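Local coordinates for multifunctional non-homologous end joining DNA repair protein LigD (Mycobacterium tuberculosis, PDB 2IRU) that probably repairs DNA double-strand breaks together with Ku by non-homologous end joining, its polymerase domain, the part modelled here, filling gaps before the ends are sealed, at residues 172-175 against 179-182; 139-144 against 153-158. One frame throughout, in Å; residues are numbered along the deposited sequence.

Contact 1 of 2, residues 172-175 against 179-182; sequences PVTS and GLHL
Pro172 pairs with Leu182, without backbone hydrogen bonds between them, in the antiparallel beta hairpin of strands 171-174 and 180-186, and here the link is apolar: Pro172 CB lies 3.9 Å from Leu182 CD2. The hairpin belongs to the primase-polymerase domain, and its turn and the start of the second strand carry residues that probably bind the polymerase substrate. Trp260 and Leu263 of helix 260-263 pack on Pro172, on the sheet face it shares with Leu180 and Leu182.

Val173 forms the hydrogen-bonded pair with His181. Val173 N donates to His181 O over 2.8 Å, almost in line with the carbonyl bond (C=O...N 162°), and His181 N returns a bond of 2.9 Å to Val173 O.

Thr174 brings its methyl to the other strand: CG2 rests 3.8 Å from Leu180 CD1, the two side chains running obliquely past each other. With CG of Leu180 anti to the backbone N (chi1 173°), the end of this leucine leans back toward strand 171-174. Thr174 OG1 is held by Arg258.

Ser175 ends the pairing with a double grip on one acceptor. Its N and OG both reach Gly179 O from the same face of the carbonyl plane, well above that plane, while OG also bonds to Ser177 N inside the turn. A chi1 of 72° sets OG between the backbone N and the carbonyl carbon, folded back toward Gly179. Ser175 CB lies obliquely against the imidazole, 3.6 Å from His181 CD2.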
# COMPACT_ATOMS: atom_id res chain seq x y z
N PRO A 172 -3.19 9.28 -6.99
CA PRO A 172 -3.50 7.93 -7.43
C PRO A 172 -2.33 6.97 -7.45
O PRO A 172 -1.20 7.37 -7.72
CB PRO A 172 -4.02 8.12 -8.86
CG PRO A 172 -3.38 9.41 -9.35
CD PRO A 172 -2.85 10.17 -8.13
N VAL A 173 -2.63 5.72 -7.17
CA VAL A 173 -1.61 4.67 -7.15
C VAL A 173 -2.24 3.42 -7.75
O VAL A 173 -3.18 2.84 -7.16
CB VAL A 173 -1.13 4.35 -5.70
CG1 VAL A 173 -0.09 3.24 -5.76
CG2 VAL A 173 -0.54 5.58 -5.02
N THR A 174 -1.77 3.01 -8.92
CA THR A 174 -2.32 1.77 -9.52
C THR A 174 -1.80 0.64 -8.63
O THR A 174 -0.63 0.63 -8.28
CB THR A 174 -1.99 1.60 -11.01
OG1 THR A 174 -0.60 1.88 -11.28
CG2 THR A 174 -2.89 2.56 -11.85
N SER A 175 -2.67 -0.27 -8.25
CA SER A 175 -2.36 -1.26 -7.20
C SER A 175 -1.37 -2.34 -7.60
O SER A 175 -0.86 -3.03 -6.71
CB SER A 175 -3.64 -1.97 -6.72
OG SER A 175 -4.10 -2.86 -7.71
N GLY A 179 -6.96 -3.19 -8.75
CA GLY A 179 -7.41 -1.98 -8.06
C GLY A 179 -6.71 -0.72 -8.55
O GLY A 179 -5.68 -0.77 -9.23
N LEU A 180 -7.35 0.39 -8.28
CA LEU A 180 -6.71 1.69 -8.28
C LEU A 180 -6.90 2.20 -6.85
O LEU A 180 -8.04 2.23 -6.38
CB LEU A 180 -7.45 2.60 -9.27
CG LEU A 180 -7.04 4.07 -9.32
CD1 LEU A 180 -5.57 4.19 -9.68
CD2 LEU A 180 -7.91 4.84 -10.31
N HIS A 181 -5.82 2.53 -6.13
CA HIS A 181 -5.93 3.13 -4.81
C HIS A 181 -5.76 4.63 -4.90
O HIS A 181 -4.98 5.10 -5.73
CB HIS A 181 -4.89 2.59 -3.82
CG HIS A 181 -5.11 1.16 -3.43
ND1 HIS A 181 -6.02 0.80 -2.45
CD2 HIS A 181 -4.52 0.02 -3.84
CE1 HIS A 181 -5.99 -0.52 -2.31
NE2 HIS A 181 -5.11 -1.01 -3.16
N LEU A 182 -6.50 5.37 -4.07
CA LEU A 182 -6.39 6.83 -4.01
C LEU A 182 -6.04 7.16 -2.56
O LEU A 182 -6.72 6.66 -1.66
CB LEU A 182 -7.71 7.56 -4.35
CG LEU A 182 -8.30 7.29 -5.74
CD1 LEU A 182 -9.55 8.17 -5.97
CD2 LEU A 182 -7.27 7.59 -6.82

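Contact 2 of 2, residues 139-144 against 153-158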
# COMPACT_ATOMS: atom_id res chain seq x y z
N PHE A 139 -8.73 5.06 -0.51
CA PHE A 139 -9.88 4.46 -1.19
C PHE A 139 -9.37 3.39 -2.16
O PHE A 139 -8.40 3.63 -2.89
CB PHE A 139 -10.67 5.51 -1.96
CG PHE A 139 -11.25 6.56 -1.09
CD1 PHE A 139 -12.57 6.46 -0.64
CD2 PHE A 139 -10.49 7.68 -0.72
CE1 PHE A 139 -13.09 7.47 0.20
CE2 PHE A 139 -11.00 8.67 0.08
CZ PHE A 139 -12.31 8.57 0.55
N ASP A 140 -10.00 2.23 -2.14
CA ASP A 140 -9.66 1.16 -3.08
C ASP A 140 -10.79 1.16 -4.10
O ASP A 140 -11.93 0.85 -3.74
CB ASP A 140 -9.64 -0.19 -2.35
CG ASP A 140 -9.34 -1.37 -3.26
OD1 ASP A 140 -9.15 -1.25 -4.51
OD2 ASP A 140 -9.31 -2.49 -2.67
N LEU A 141 -10.47 1.53 -5.34
CA LEU A 141 -11.45 1.55 -6.41
C LEU A 141 -11.33 0.26 -7.18
O LEU A 141 -10.33 0.03 -7.88
CB LEU A 141 -11.20 2.77 -7.32
CG LEU A 141 -11.87 4.06 -6.85
CD1 LEU A 141 -11.48 4.52 -5.44
CD2 LEU A 141 -11.57 5.16 -7.87
N ASP A 142 -12.32 -0.60 -7.01
CA ASP A 142 -12.26 -1.92 -7.62
C ASP A 142 -13.26 -2.02 -8.76
O ASP A 142 -14.48 -1.99 -8.50
CB ASP A 142 -12.51 -3.02 -6.59
CG ASP A 142 -12.19 -4.41 -7.15
OD1 ASP A 142 -10.99 -4.74 -7.34
OD2 ASP A 142 -13.15 -5.17 -7.44
N PRO A 143 -12.77 -2.10 -10.02
CA PRO A 143 -13.65 -2.11 -11.19
C PRO A 143 -14.41 -3.43 -11.35
O PRO A 143 -13.79 -4.50 -11.44
CB PRO A 143 -12.69 -1.89 -12.37
CG PRO A 143 -11.38 -2.48 -11.89
CD PRO A 143 -11.34 -2.15 -10.41
N GLY A 144 -15.75 -3.36 -11.38
CA GLY A 144 -16.59 -4.53 -11.60
C GLY A 144 -16.56 -5.08 -13.02
O GLY A 144 -15.86 -4.55 -13.90
N ALA A 153 -11.33 5.80 -14.35
CA ALA A 153 -10.66 7.09 -14.28
C ALA A 153 -11.63 8.19 -13.92
O ALA A 153 -11.30 9.05 -13.09
CB ALA A 153 -9.97 7.42 -15.63
N GLU A 154 -12.80 8.19 -14.57
CA GLU A 154 -13.83 9.17 -14.28
C GLU A 154 -14.24 9.05 -12.82
O GLU A 154 -14.41 10.08 -12.15
CB GLU A 154 -15.05 9.01 -15.18
CG GLU A 154 -16.20 9.94 -14.76
CD GLU A 154 -17.45 9.83 -15.64
OE1 GLU A 154 -17.50 8.98 -16.55
OE2 GLU A 154 -18.39 10.62 -15.38
N VAL A 155 -14.41 7.82 -12.34
CA VAL A 155 -14.78 7.61 -10.94
C VAL A 155 -13.65 8.14 -10.03
O VAL A 155 -13.92 8.85 -9.06
CB VAL A 155 -15.18 6.15 -10.61
CG1 VAL A 155 -15.41 5.94 -9.10
CG2 VAL A 155 -16.46 5.76 -11.42
N ALA A 156 -12.39 7.84 -10.35
CA ALA A 156 -11.28 8.40 -9.55
C ALA A 156 -11.28 9.93 -9.49
O ALA A 156 -11.10 10.52 -8.39
CB ALA A 156 -9.92 7.87 -10.02
N ARG A 157 -11.48 10.56 -10.65
CA ARG A 157 -11.50 12.02 -10.75
C ARG A 157 -12.67 12.58 -9.94
O ARG A 157 -12.57 13.66 -9.34
CB ARG A 157 -11.51 12.49 -12.21
CG ARG A 157 -10.19 12.26 -12.96
CD ARG A 157 -10.20 12.91 -14.35
NE ARG A 157 -11.36 12.50 -15.13
CZ ARG A 157 -11.37 11.48 -15.99
NH1 ARG A 157 -10.27 10.76 -16.20
NH2 ARG A 157 -12.49 11.21 -16.66
N ALA A 158 -13.77 11.84 -9.91
CA ALA A 158 -14.93 12.22 -9.10
C ALA A 158 -14.67 12.16 -7.59
O ALA A 158 -15.11 13.05 -6.84
CB ALA A 158 -16.15 11.40 -9.50
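Leu141 meets helix 149-164 through a single methyl, CD2, which makes the closest approaches to both Val155 and Ala156. The contact is a compact example of how a strand of alternating character serves two sides of a sheet.

CD2 sits 3.7 Å from Ala156 CA and 3.8 Å from Ala156 CB, touching the helix backbone as well as the small side chain; the alpha carbons of Leu141 and Ala156 are still 7.5 Å apart. Val155 meets the same methyl from the preceding position of the helix: with CG1 anti to the backbone N (chi1 174°), this is the branch that reaches Leu141 CD2, at 4.1 Å. Leu180 and Leu182 of the neighbouring strand extend this apolar layer over Ala156, and Val227 touches both Leu141 and Val155.

Polar interactions belong to the residues flanking Leu141, whose side chains turn from the helix. Asp140 OD2 is hydrogen-bonded to Gln233, whereas Asp142 OD2 forms a salt bridge with Arg223. Within the helix, Arg157 N and Ala158 N donate backbone bonds to Ala153 O and Glu154 O.

By similarity, Asp140 and Asp142 each bind both manganese ions, and Asp230 one of them. The two acids, one residue apart on the strand, with Leu141 between them packed on the helix behind the sheet, are consistent with the Asp-X-Asp metal-binding motif of archaeo-eukaryotic primase-polymerases.

Overall arrangement
The two contacts illustrate how neighbouring strands and a backing helix frame what is probably the polymerase site. Their centres are about 8 Å apart, and contact 2 closes before contact 1 opens along the chain: helix 149-164 leads on to strand 171-174, then the hairpin turns into strand 180-186. That strand pairs antiparallel with strand 129-143, so both contacts reach one mixed sheet, joined by probable backbone hydrogen bonds Leu180 O to Leu141 N and Leu182 O to Phe139 N. On one face the leucines pack near Ala156; on the other His181 lies against Asp140, bringing together residues inferred to bind substrate and manganese.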